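Local coordinates for protein Peptide:N-glycosidase F (Elizabethkingia meningoseptica, PDB 3PMS) that catalyses the hydrolysis of the amide bond linking N-glycans to asparagine in glycopeptides and glycoproteins, releasing the glycan and leaving an aspartate, at residues 79-83 with 297-301; 101-106 with 185-189; 150-154 with 170-176. All coordinates share one frame; numbering follows the deposited sequence. Where two conformers were deposited one is given.

Three contacts show how two jelly-roll β-sandwiches are held together. Interactions 1 and 2, centres about 9 Å apart, join strand 78-85 and the turn after strand 99-102 to neighbouring strands 295-306 and 184-197 of one C-terminal sheet. Interaction 3, its centre about 12 Å from that of interaction 1 and about 16 Å from that of interaction 2, lies within the C-terminal half, where strand 145-163 of the same sheet meets residues 170-176 at the opposing sheet. Along the chain, 150-154 and 170-176 fall between 101-106 and 185-189, which in turn fall between 79-83 and 297-301. One C-terminal sheet thus takes part in both the interface between halves and the packing inside its own half.

Interaction 1. Residues 79-83 with 297-301; sequences YEIGR and AISSF
Glu80 lies over Ser299 where strands 79-83 and 297-301 cross almost at right angles (101°), their axes 8.3 Å apart, in the face-to-face packing of sheets from the two jelly-roll halves. Ile81 and Gly82 form a classic β bulge opposite Val68, between the two charged residues that do most of the polar work. Arg83 grips Glu80 side-on: NE donates to OE2 of Glu80 at 2.9 Å, nearly straight at 170°, and NH2 donates to OE1 at 2.8 Å on its syn lone pair. This grip holds the carboxylate in place, and Ser299 OG donates to Glu80 OE1 from the anti side at 2.7 Å. Asn155 and Asn67 are further partners of the buried carboxylate. The bend of Arg83 at chi3 (-56°) turns its guanidinium back toward the carboxylate, and Ala297 CB sits over one face of the group, near its rim. Beside this polar cluster, the Tyr79 and Phe301 rings meet at a slant, Tyr79 CB lying 3.7 Å from Phe301 CE2. At the Ala297 end, Arg83 NH1 donates to Ala297 O at 3.0 Å, approaching from above the carbonyl plane.

Interaction 2. Residues 101-106 with 185-189; sequences IDVTDF and AYLRT
Arg188 reaches Asp105 and Asp102 because its CG stands anti to the backbone N (chi1 177°) and its chain runs extended as far as NE, sending the guanidinium out from strand 185-189 to the turn that follows strand 101-102. Tyr186 swings its ring between its own backbone N and carbonyl carbon (chi1 51°), which carries the hydroxyl across to Asp105. The two oxygens of Asp105 are thus shared out: Tyr186 OH donates to OD1 at 2.5 Å, while Arg188 NH1 forms a salt bridge with OD2 at 2.8 Å. Both donors arrive from well outside the carboxylate plane, which stands steeply against the guanidinium.

The two terminal nitrogens of Arg188 have further partners. Arg188 NH2 gives an almost straight bond (169°) to Asp102 O, 2.9 Å away; the nitrogen lies in the carbonyl plane of Asp102, and Asp102 O in the guanidinium plane. A water in the guanidinium plane accepts from Arg188 NH1 and from Asp105 N, and donates to Asp102 OD1. Asp102 OD1 also accepts from Thr104 N at 3.0 Å, closing an Asx turn that shapes the backbone facing the arginine. Over one face of the guanidinium, near its rim, stands the edge of Phe106, with CE2 3.4 Å from Arg188 NE and the two planes almost perpendicular.

Lys47 pairs with the other oxygen of Asp102, OD2, and Arg188 NH2 has a further acceptor in Ile81 O. Hence a single buried arginine, its charge probably balanced chiefly by Asp105, serves several acceptors of the N-terminal half. The arrangement is a buried arginine-aspartate salt bridge beside an Asx turn, at the interface between two jelly-roll β-sandwiches.

Interaction 3. Residues 150-154 with 170-176; sequences PVVQY and LALKKNI
Tyr154 presents the largest bump of strand 152-154, and its ring fills the hollow between Leu170, over one face, and Leu172, at the edge. CD1 of Leu170 is 4.2 Å from the centroid of the Tyr154 ring and almost on the normal, a CH-pi contact, while CD2 of Leu170 packs 3.9 Å from Tyr154 CE1. In one of its two conformers, Leu172 brings CG to 3.7 Å from Tyr154 CE2. Ala171 O, also at the edge and in plane, accepts from Tyr154 OH, though at a doubtfully short modelled distance. The side chain of Lys174 folds over Val151: bent at chi2 (-68°), it lays its CG against Val151 CG1 at 3.8 Å, then turns again so that NZ donates a hydrogen bond to Val151 O at 2.9 Å, almost head-on to the carbonyl. A water links Lys174 NZ to Tyr154 OH. Beyond the lysine, Ile176 CD1 meets Val151 CG2 at 3.8 Å, the two side chains crossing at about a right angle. The chain turns a corner at Val151, and Val151 and Val152 form a classic β bulge opposite Ser300; here one sheet packs on the other, as in a jelly-roll β-sandwich.

Interaction 1. Residues 79-83 with 297-301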
ATOM      1  N   TYR A  79       3.783   9.180   2.931  1.00  8.97           N
ATOM      2  CA  TYR A  79       2.743   8.187   3.260  1.00  8.31           C
ATOM      3  C   TYR A  79       2.471   7.324   2.049  1.00  6.52           C
ATOM      4  O   TYR A  79       2.070   7.825   0.984  1.00  8.11           O
ATOM      5  CB  TYR A  79       1.452   8.868   3.639  1.00  8.65           C
ATOM      6  CG  TYR A  79       1.412   9.708   4.913  1.00  7.62           C
ATOM      7  CD1 TYR A  79       0.246  10.335   5.186  1.00  9.28           C
ATOM      8  CD2 TYR A  79       2.515   9.978   5.708  1.00 10.81           C
ATOM      9  CE1 TYR A  79       0.086  11.137   6.351  1.00  9.32           C
ATOM     10  CE2 TYR A  79       2.364  10.794   6.836  1.00  9.81           C
ATOM     11  CZ  TYR A  79       1.156  11.403   7.087  1.00 11.02           C
ATOM     12  OH  TYR A  79       1.069  12.184   8.268  1.00 13.34           O
ATOM     13  N   GLU A  80       2.536   6.021   2.260  1.00  7.45           N
ATOM     14  CA  GLU A  80       2.258   5.086   1.145  1.00  6.94           C
ATOM     15  C   GLU A  80       0.771   5.047   0.864  1.00  8.44           C
ATOM     16  O   GLU A  80      -0.009   4.631   1.736  1.00  8.52           O
ATOM     17  CB  GLU A  80       2.774   3.681   1.498  1.00  6.77           C
ATOM     18  CG  GLU A  80       2.460   2.601   0.434  1.00  9.13           C
ATOM     19  CD  GLU A  80       2.852   1.217   0.860  1.00  8.04           C
ATOM     20  OE1 GLU A  80       2.631   0.825   2.029  1.00 10.14           O
ATOM     21  OE2 GLU A  80       3.455   0.543   0.015  1.00  9.44           O
ATOM     22  N   ILE A  81       0.360   5.458  -0.325  1.00  6.91           N
ATOM     23  CA  ILE A  81      -1.049   5.481  -0.676  1.00  7.18           C
ATOM     24  C   ILE A  81      -1.495   4.260  -1.500  1.00  7.44           C
ATOM     25  O   ILE A  81      -2.692   3.963  -1.616  1.00  7.77           O
ATOM     26  CB  ILE A  81      -1.488   6.811  -1.363  1.00  7.27           C
ATOM     27  CG1 ILE A  81      -0.959   6.935  -2.751  1.00  7.55           C
ATOM     28  CG2 ILE A  81      -1.051   7.996  -0.448  1.00  7.32           C
ATOM     29  CD1 ILE A  81      -1.316   8.259  -3.482  1.00  7.14           C
ATOM     30  N   GLY A  82      -0.549   3.577  -2.130  1.00  7.42           N
ATOM     31  CA  GLY A  82      -0.841   2.403  -2.955  1.00  7.47           C
ATOM     32  C   GLY A  82       0.433   1.572  -3.219  1.00  7.04           C
ATOM     33  O   GLY A  82       1.544   2.152  -3.240  1.00  8.46           O
ATOM     34  N   ARG A  83       0.236   0.265  -3.356  1.00  7.95           N
ATOM     35  CA  ARG A  83       1.328  -0.650  -3.605  1.00  7.09           C
ATOM     36  C   ARG A  83       0.899  -1.605  -4.704  1.00  8.41           C
ATOM     37  O   ARG A  83      -0.237  -2.056  -4.702  1.00  9.16           O
ATOM     38  CB  ARG A  83       1.732  -1.390  -2.336  1.00  8.34           C
ATOM     39  CG  ARG A  83       3.000  -2.246  -2.431  1.00  8.28           C
ATOM     40  CD  ARG A  83       3.169  -3.112  -1.174  1.00  8.59           C
ATOM     41  NE  ARG A  83       3.179  -2.305   0.030  1.00  7.14           N
ATOM     42  CZ  ARG A  83       2.991  -2.777   1.249  1.00  8.22           C
ATOM     43  NH1 ARG A  83       2.814  -4.086   1.410  1.00  8.70           N
ATOM     44  NH2 ARG A  83       2.984  -1.974   2.320  1.00  8.95           N
ATOM     45  N   ALA A 297       6.308  -6.522   4.198  1.00  8.03           N
ATOM     46  CA  ALA A 297       6.144  -5.099   4.035  1.00  7.74           C
ATOM     47  C   ALA A 297       4.714  -4.739   4.462  1.00  7.53           C
ATOM     48  O   ALA A 297       3.744  -5.338   4.022  1.00  8.23           O
ATOM     49  CB  ALA A 297       6.355  -4.722   2.535  1.00 10.31           C
ATOM     50  N   ILE A 298       4.618  -3.728   5.289  1.00  9.00           N
ATOM     51  CA  ILE A 298       3.350  -3.313   5.868  1.00  9.21           C
ATOM     52  C   ILE A 298       3.267  -1.847   6.036  1.00  8.38           C
ATOM     53  O   ILE A 298       4.195  -1.181   6.449  1.00  9.59           O
ATOM     54  CB  ILE A 298       3.104  -4.013   7.219  1.00  8.22           C
ATOM     55  CG1 ILE A 298       1.749  -3.568   7.769  1.00 11.46           C
ATOM     56  CG2 ILE A 298       4.216  -3.797   8.222  1.00 10.84           C
ATOM     57  CD1 ILE A 298       1.290  -4.403   9.010  1.00 13.87           C
ATOM     58  N   SER A 299       2.119  -1.275   5.689  1.00  7.16           N
ATOM     59  CA  SER A 299       1.750   0.064   6.171  1.00  7.91           C
ATOM     60  C   SER A 299       0.358  -0.052   6.768  1.00  7.49           C
ATOM     61  O   SER A 299      -0.484  -0.815   6.267  1.00  7.36           O
ATOM     62  CB  SER A 299       1.749   1.137   5.069  1.00  9.11           C
ATOM     63  OG  SER A 299       0.857   0.854   4.012  1.00  8.60           O
ATOM     64  N   SER A 300       0.115   0.675   7.860  1.00  8.22           N
ATOM     65  CA  SER A 300      -1.171   0.776   8.393  0.50  7.07           C
ATOM     66  C   SER A 300      -1.387   2.228   8.819  1.00  8.58           C
ATOM     67  O   SER A 300      -0.493   2.811   9.420  1.00  9.56           O
ATOM     68  CB  SER A 300      -1.201  -0.219   9.546  0.50  9.54           C
ATOM     69  OG  SER A 300      -2.482  -0.394  10.003  0.50  7.18           O
ATOM     70  N   PHE A 301      -2.564   2.738   8.491  1.00  6.07           N
ATOM     71  CA  PHE A 301      -2.991   4.121   8.737  1.00  7.60           C
ATOM     72  C   PHE A 301      -4.235   4.153   9.543  1.00  7.13           C
ATOM     73  O   PHE A 301      -5.052   3.258   9.435  1.00  9.14           O
ATOM     74  CB  PHE A 301      -3.201   4.932   7.426  1.00  8.62           C
ATOM     75  CG  PHE A 301      -1.951   5.054   6.606  1.00  6.62           C
ATOM     76  CD1 PHE A 301      -1.614   4.024   5.729  1.00  8.12           C
ATOM     77  CD2 PHE A 301      -1.213   6.191   6.582  1.00  7.82           C
ATOM     78  CE1 PHE A 301      -0.518   4.148   4.908  1.00  8.81           C
ATOM     79  CE2 PHE A 301      -0.063   6.261   5.811  1.00  7.42           C
ATOM     80  CZ  PHE A 301       0.272   5.233   5.017  1.00  9.48           C
TER

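Interaction 2. Residues 101-106 with 185-189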
ATOM      1  N   ILE A 101      -6.253   1.878  -7.812  1.00  8.81           N
ATOM      2  CA  ILE A 101      -6.183   1.834  -6.318  1.00  8.28           C
ATOM      3  C   ILE A 101      -7.019   3.043  -5.790  1.00  9.34           C
ATOM      4  O   ILE A 101      -6.742   4.195  -6.123  1.00  9.56           O
ATOM      5  CB  ILE A 101      -4.742   1.864  -5.752  1.00  9.24           C
ATOM      6  CG1 ILE A 101      -3.889   0.724  -6.388  1.00 10.19           C
ATOM      7  CG2 ILE A 101      -4.734   1.838  -4.193  1.00  9.85           C
ATOM      8  CD1 ILE A 101      -2.486   0.711  -5.980  1.00 10.44           C
ATOM      9  N   ASP A 102      -7.935   2.769  -4.884  1.00  8.42           N
ATOM     10  CA  ASP A 102      -8.718   3.816  -4.273  1.00  7.71           C
ATOM     11  C   ASP A 102      -7.827   4.498  -3.209  1.00  7.89           C
ATOM     12  O   ASP A 102      -7.279   3.812  -2.313  1.00  9.43           O
ATOM     13  CB  ASP A 102      -9.987   3.218  -3.689  1.00  8.85           C
ATOM     14  CG  ASP A 102     -10.966   4.254  -3.203  1.00 11.29           C
ATOM     15  OD1 ASP A 102     -10.623   5.114  -2.331  1.00  8.61           O
ATOM     16  OD2 ASP A 102     -12.135   4.255  -3.748  1.00 12.74           O
ATOM     17  N   VAL A 103      -7.682   5.801  -3.326  1.00  8.25           N
ATOM     18  CA  VAL A 103      -6.874   6.611  -2.399  1.00  7.90           C
ATOM     19  C   VAL A 103      -7.700   7.741  -1.716  1.00  8.87           C
ATOM     20  O   VAL A 103      -7.123   8.707  -1.173  1.00  8.54           O
ATOM     21  CB  VAL A 103      -5.660   7.197  -3.099  1.00  6.99           C
ATOM     22  CG1 VAL A 103      -4.787   6.028  -3.635  1.00  8.47           C
ATOM     23  CG2 VAL A 103      -6.043   8.139  -4.251  1.00  7.96           C
ATOM     24  N   THR A 104      -9.013   7.529  -1.673  1.00  8.76           N
ATOM     25  CA  THR A 104      -9.953   8.487  -1.037  1.00  8.34           C
ATOM     26  C   THR A 104      -9.513   8.783   0.391  1.00  8.36           C
ATOM     27  O   THR A 104      -9.604   9.919   0.876  1.00  8.16           O
ATOM     28  CB  THR A 104     -11.379   8.014  -1.057  1.00  9.12           C
ATOM     29  OG1 THR A 104     -11.725   7.448  -2.311  1.00  8.73           O
ATOM     30  CG2 THR A 104     -12.367   9.128  -0.668  1.00  9.59           C
ATOM     31  N   ASP A 105      -9.023   7.774   1.102  1.00  7.76           N
ATOM     32  CA  ASP A 105      -8.545   7.992   2.460  1.00  8.17           C
ATOM     33  C   ASP A 105      -7.550   9.094   2.632  1.00  7.82           C
ATOM     34  O   ASP A 105      -7.390   9.637   3.739  1.00  9.61           O
ATOM     35  CB  ASP A 105      -7.953   6.718   3.029  1.00  7.02           C
ATOM     36  CG  ASP A 105      -9.015   5.591   3.259  1.00  9.65           C
ATOM     37  OD1 ASP A 105     -10.264   5.826   3.292  1.00 11.60           O
ATOM     38  OD2 ASP A 105      -8.583   4.421   3.336  1.00  8.88           O
ATOM     39  N   PHE A 106      -6.785   9.401   1.555  1.00  8.17           N
ATOM     40  CA  PHE A 106      -5.823  10.472   1.587  1.00  8.62           C
ATOM     41  C   PHE A 106      -6.272  11.792   0.983  1.00  8.58           C
ATOM     42  O   PHE A 106      -5.437  12.660   0.714  1.00  8.63           O
ATOM     43  CB  PHE A 106      -4.555   9.958   0.878  1.00  7.77           C
ATOM     44  CG  PHE A 106      -3.926   8.763   1.566  1.00  6.68           C
ATOM     45  CD1 PHE A 106      -3.096   8.959   2.650  1.00  8.55           C
ATOM     46  CD2 PHE A 106      -4.157   7.493   1.157  1.00  8.99           C
ATOM     47  CE1 PHE A 106      -2.581   7.851   3.319  1.00  9.48           C
ATOM     48  CE2 PHE A 106      -3.616   6.369   1.850  1.00  9.45           C
ATOM     49  CZ  PHE A 106      -2.814   6.572   2.881  1.00  9.77           C
ATOM     50  N   ALA A 185     -14.072   6.221  12.681  1.00  9.26           N
ATOM     51  CA  ALA A 185     -12.624   5.971  12.555  1.00  9.86           C
ATOM     52  C   ALA A 185     -12.375   4.572  12.048  1.00 10.48           C
ATOM     53  O   ALA A 185     -13.123   3.642  12.330  1.00 10.33           O
ATOM     54  CB  ALA A 185     -11.894   6.151  13.863  1.00 11.20           C
ATOM     55  N   TYR A 186     -11.270   4.415  11.297  1.00  8.83           N
ATOM     56  CA  TYR A 186     -10.931   3.079  10.811  1.00  9.40           C
ATOM     57  C   TYR A 186      -9.444   3.031  10.434  1.00  6.65           C
ATOM     58  O   TYR A 186      -8.762   4.032  10.385  1.00  8.78           O
ATOM     59  CB  TYR A 186     -11.756   2.721   9.587  1.00  7.72           C
ATOM     60  CG  TYR A 186     -11.785   3.719   8.448  1.00  8.11           C
ATOM     61  CD1 TYR A 186     -10.890   3.574   7.374  1.00  8.96           C
ATOM     62  CD2 TYR A 186     -12.700   4.716   8.375  1.00 11.09           C
ATOM     63  CE1 TYR A 186     -10.858   4.442   6.314  1.00  9.30           C
ATOM     64  CE2 TYR A 186     -12.661   5.627   7.330  1.00 12.18           C
ATOM     65  CZ  TYR A 186     -11.769   5.450   6.267  1.00 10.88           C
ATOM     66  OH  TYR A 186     -11.857   6.299   5.206  1.00 10.88           O
ATOM     67  N   LEU A 187      -8.974   1.789  10.286  1.00  8.13           N
ATOM     68  CA  LEU A 187      -7.611   1.476   9.832  1.00  7.85           C
ATOM     69  C   LEU A 187      -7.593   1.053   8.379  1.00  8.21           C
ATOM     70  O   LEU A 187      -8.513   0.423   7.888  1.00  6.92           O
ATOM     71  CB  LEU A 187      -7.010   0.355  10.723  1.00  7.84           C
ATOM     72  CG  LEU A 187      -7.044   0.594  12.233  1.00  9.88           C
ATOM     73  CD1 LEU A 187      -6.716  -0.694  13.032  1.00  9.95           C
ATOM     74  CD2 LEU A 187      -6.119   1.691  12.562  1.00 11.13           C
ATOM     75  N   ARG A 188      -6.486   1.406   7.732  1.00  7.10           N
ATOM     76  CA  ARG A 188      -6.197   1.047   6.333  1.00  7.31           C
ATOM     77  C   ARG A 188      -4.831   0.395   6.323  1.00  8.30           C
ATOM     78  O   ARG A 188      -3.853   1.017   6.718  1.00  8.78           O
ATOM     79  CB  ARG A 188      -6.133   2.321   5.455  1.00  7.55           C
ATOM     80  CG  ARG A 188      -5.779   2.061   4.034  1.00  7.04           C
ATOM     81  CD  ARG A 188      -5.250   3.370   3.382  1.00  7.70           C
ATOM     82  NE  ARG A 188      -4.890   3.200   1.976  1.00  7.62           N
ATOM     83  CZ  ARG A 188      -5.699   3.421   0.947  1.00  8.51           C
ATOM     84  NH1 ARG A 188      -6.976   3.722   1.120  1.00  9.08           N
ATOM     85  NH2 ARG A 188      -5.218   3.390  -0.303  1.00  8.04           N
ATOM     86  N   THR A 189      -4.798  -0.881   5.960  1.00  6.87           N
ATOM     87  CA  THR A 189      -3.542  -1.668   5.970  1.00  7.57           C
ATOM     88  C   THR A 189      -3.275  -2.315   4.648  1.00  6.80           C
ATOM     89  O   THR A 189      -4.177  -2.851   3.952  1.00  7.76           O
ATOM     90  CB  THR A 189      -3.592  -2.751   7.069  1.00  8.03           C
ATOM     91  OG1 THR A 189      -3.909  -2.185   8.359  1.00  8.04           O
ATOM     92  CG2 THR A 189      -2.281  -3.577   7.150  1.00  8.39           C
TER
HETATM   93  O   HOH W   1      -9.385   5.014   0.105  1.00  9.12           O

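Interaction 3. Residues 150-154 with 170-176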
ATOM      1  N   PRO A 150      -0.076   7.769   9.532  1.00  9.47           N
ATOM      2  CA  PRO A 150       0.443   6.426   9.643  1.00 10.25           C
ATOM      3  C   PRO A 150       0.572   5.956  11.084  1.00  9.37           C
ATOM      4  O   PRO A 150       1.011   6.704  11.984  1.00 11.70           O
ATOM      5  CB  PRO A 150       1.841   6.514   9.009  1.00 10.09           C
ATOM      6  CG  PRO A 150       2.235   7.929   9.146  1.00 10.57           C
ATOM      7  CD  PRO A 150       0.912   8.658   8.915  1.00 10.31           C
ATOM      8  N   VAL A 151       0.259   4.692  11.253  1.00  8.81           N
ATOM      9  CA  VAL A 151       0.521   3.973  12.489  1.00  9.37           C
ATOM     10  C   VAL A 151       1.875   3.236  12.422  1.00 11.15           C
ATOM     11  O   VAL A 151       2.770   3.437  13.258  1.00 12.59           O
ATOM     12  CB  VAL A 151      -0.573   3.016  12.774  1.00  9.90           C
ATOM     13  CG1 VAL A 151      -0.328   2.271  14.095  1.00 10.50           C
ATOM     14  CG2 VAL A 151      -1.951   3.730  12.811  1.00 10.45           C
ATOM     15  N   VAL A 152       2.075   2.463  11.348  1.00  9.29           N
ATOM     16  CA  VAL A 152       3.393   1.876  11.046  1.00  9.87           C
ATOM     17  C   VAL A 152       3.652   1.956   9.557  1.00 10.12           C
ATOM     18  O   VAL A 152       2.731   1.804   8.753  1.00  9.17           O
ATOM     19  CB  VAL A 152       3.576   0.419  11.534  1.00 10.72           C
ATOM     20  CG1 VAL A 152       3.440   0.301  13.092  1.00 12.80           C
ATOM     21  CG2 VAL A 152       2.549  -0.501  10.916  1.00 12.43           C
ATOM     22  N   GLN A 153       4.907   2.077   9.154  1.00 10.45           N
ATOM     23  CA  GLN A 153       5.309   1.919   7.761  1.00  9.11           C
ATOM     24  C   GLN A 153       6.682   1.253   7.710  1.00 11.35           C
ATOM     25  O   GLN A 153       7.705   1.893   8.055  1.00 11.74           O
ATOM     26  CB  GLN A 153       5.405   3.220   7.052  1.00  8.82           C
ATOM     27  CG  GLN A 153       4.058   3.933   6.817  1.00  9.90           C
ATOM     28  CD  GLN A 153       4.229   5.051   5.779  1.00 10.06           C
ATOM     29  OE1 GLN A 153       3.975   4.856   4.571  1.00 10.24           O
ATOM     30  NE2 GLN A 153       4.573   6.258   6.250  1.00 10.08           N
ATOM     31  N   TYR A 154       6.671  -0.018   7.370  1.00 10.97           N
ATOM     32  CA  TYR A 154       7.844  -0.826   7.089  1.00 10.66           C
ATOM     33  C   TYR A 154       7.711  -1.298   5.645  1.00  7.60           C
ATOM     34  O   TYR A 154       7.287  -2.424   5.366  1.00 10.35           O
ATOM     35  CB  TYR A 154       7.972  -1.954   8.148  1.00 11.19           C
ATOM     36  CG  TYR A 154       8.027  -1.465   9.567  1.00 13.71           C
ATOM     37  CD1 TYR A 154       8.944  -0.512   9.993  1.00 24.95           C
ATOM     38  CD2 TYR A 154       7.005  -1.707  10.385  1.00 13.94           C
ATOM     39  CE1 TYR A 154       8.915  -0.041  11.363  1.00 25.10           C
ATOM     40  CE2 TYR A 154       7.027  -1.357  11.738  1.00 17.77           C
ATOM     41  CZ  TYR A 154       7.901  -0.465  12.194  1.00 23.40           C
ATOM     42  OH  TYR A 154       7.704  -0.079  13.565  1.00 29.63           O
ATOM     43  N   LEU A 170      11.432  -4.011  15.756  1.00 34.81           N
ATOM     44  CA  LEU A 170      10.486  -3.052  15.159  1.00 33.79           C
ATOM     45  C   LEU A 170       9.240  -2.884  16.037  1.00 32.11           C
ATOM     46  O   LEU A 170       8.702  -3.885  16.531  1.00 34.32           O
ATOM     47  CB  LEU A 170      10.099  -3.551  13.760  1.00 31.31           C
ATOM     48  CG  LEU A 170      11.243  -3.593  12.721  1.00 35.65           C
ATOM     49  CD1 LEU A 170      10.699  -4.064  11.377  1.00 34.86           C
ATOM     50  CD2 LEU A 170      11.938  -2.212  12.551  1.00 37.55           C
ATOM     51  N   ALA A 171       8.795  -1.635  16.257  1.00 30.68           N
ATOM     52  CA  ALA A 171       7.535  -1.355  17.001  1.00 28.88           C
ATOM     53  C   ALA A 171       6.373  -1.763  16.141  1.00 26.14           C
ATOM     54  O   ALA A 171       6.097  -1.137  15.113  1.00 27.84           O
ATOM     55  CB  ALA A 171       7.375   0.105  17.325  1.00 30.23           C
ATOM     56  N   LEU A 172       5.665  -2.757  16.631  1.00 21.86           N
ATOM     57  CA  LEU A 172       4.350  -2.950  15.994  0.50 18.05           C
ATOM     58  C   LEU A 172       3.283  -2.856  17.007  1.00 15.39           C
ATOM     59  O   LEU A 172       2.159  -3.205  16.768  1.00 15.94           O
ATOM     60  CB  LEU A 172       4.180  -4.081  14.965  0.50 17.87           C
ATOM     61  CG  LEU A 172       4.933  -3.774  13.670  0.50 11.00           C
ATOM     62  CD1 LEU A 172       6.199  -4.519  13.731  0.50 12.63           C
ATOM     63  CD2 LEU A 172       4.201  -4.086  12.359  0.50 19.80           C
ATOM     64  N   LYS A 173       3.617  -2.091  18.070  1.00 16.27           N
ATOM     65  CA  LYS A 173       2.618  -1.598  19.002  0.50 16.81           C
ATOM     66  C   LYS A 173       2.799  -0.074  19.066  1.00 15.95           C
ATOM     67  O   LYS A 173       3.923   0.472  18.996  1.00 18.51           O
ATOM     68  CB  LYS A 173       2.661  -2.293  20.413  0.50 17.58           C
ATOM     69  CG  LYS A 173       1.347  -2.134  21.324  0.50 17.94           C
ATOM     70  CD  LYS A 173       1.347  -3.050  22.644  0.50 19.09           C
ATOM     71  CE  LYS A 173       0.236  -2.671  23.625  0.50 20.04           C
ATOM     72  NZ  LYS A 173       0.171  -3.483  24.895  0.50 19.34           N
ATOM     73  N   LYS A 174       1.644   0.609  19.029  1.00 13.18           N
ATOM     74  CA  LYS A 174       1.563   2.073  19.106  1.00 13.86           C
ATOM     75  C   LYS A 174       0.324   2.435  19.914  1.00 13.80           C
ATOM     76  O   LYS A 174      -0.627   1.695  19.996  1.00 13.01           O
ATOM     77  CB  LYS A 174       1.357   2.705  17.727  1.00 13.48           C
ATOM     78  CG  LYS A 174       2.484   2.452  16.698  1.00 14.86           C
ATOM     79  CD  LYS A 174       3.764   3.159  17.076  1.00 16.27           C
ATOM     80  CE  LYS A 174       4.915   2.770  16.176  1.00 18.62           C
ATOM     81  NZ  LYS A 174       5.023   3.766  15.097  1.00 27.92           N
ATOM     82  N   ASN A 175       0.308   3.625  20.481  1.00 12.52           N
ATOM     83  CA  ASN A 175      -0.855   4.263  20.971  1.00 13.23           C
ATOM     84  C   ASN A 175      -1.396   5.261  19.931  1.00 11.72           C
ATOM     85  O   ASN A 175      -0.620   5.955  19.228  1.00 12.40           O
ATOM     86  CB  ASN A 175      -0.509   5.030  22.257  1.00 14.85           C
ATOM     87  CG  ASN A 175      -0.204   4.105  23.434  1.00 19.49           C
ATOM     88  OD1 ASN A 175       0.611   4.469  24.301  1.00 26.04           O
ATOM     89  ND2 ASN A 175      -0.903   3.016  23.534  1.00 15.33           N
ATOM     90  N   ILE A 176      -2.696   5.306  19.858  1.00 11.88           N
ATOM     91  CA  ILE A 176      -3.427   6.189  18.944  1.00 12.34           C
ATOM     92  C   ILE A 176      -4.464   6.996  19.714  1.00 12.35           C
ATOM     93  O   ILE A 176      -5.305   6.436  20.387  1.00 11.75           O
ATOM     94  CB  ILE A 176      -4.147   5.348  17.847  1.00 12.84           C
ATOM     95  CG1 ILE A 176      -3.114   4.505  17.101  1.00 15.05           C
ATOM     96  CG2 ILE A 176      -4.967   6.337  16.926  1.00 12.63           C
ATOM     97  CD1 ILE A 176      -3.806   3.494  16.129  1.00 13.70           C
TER
HETATM   98  O   HOH W   2       7.374   2.569  13.724  1.00 27.35           O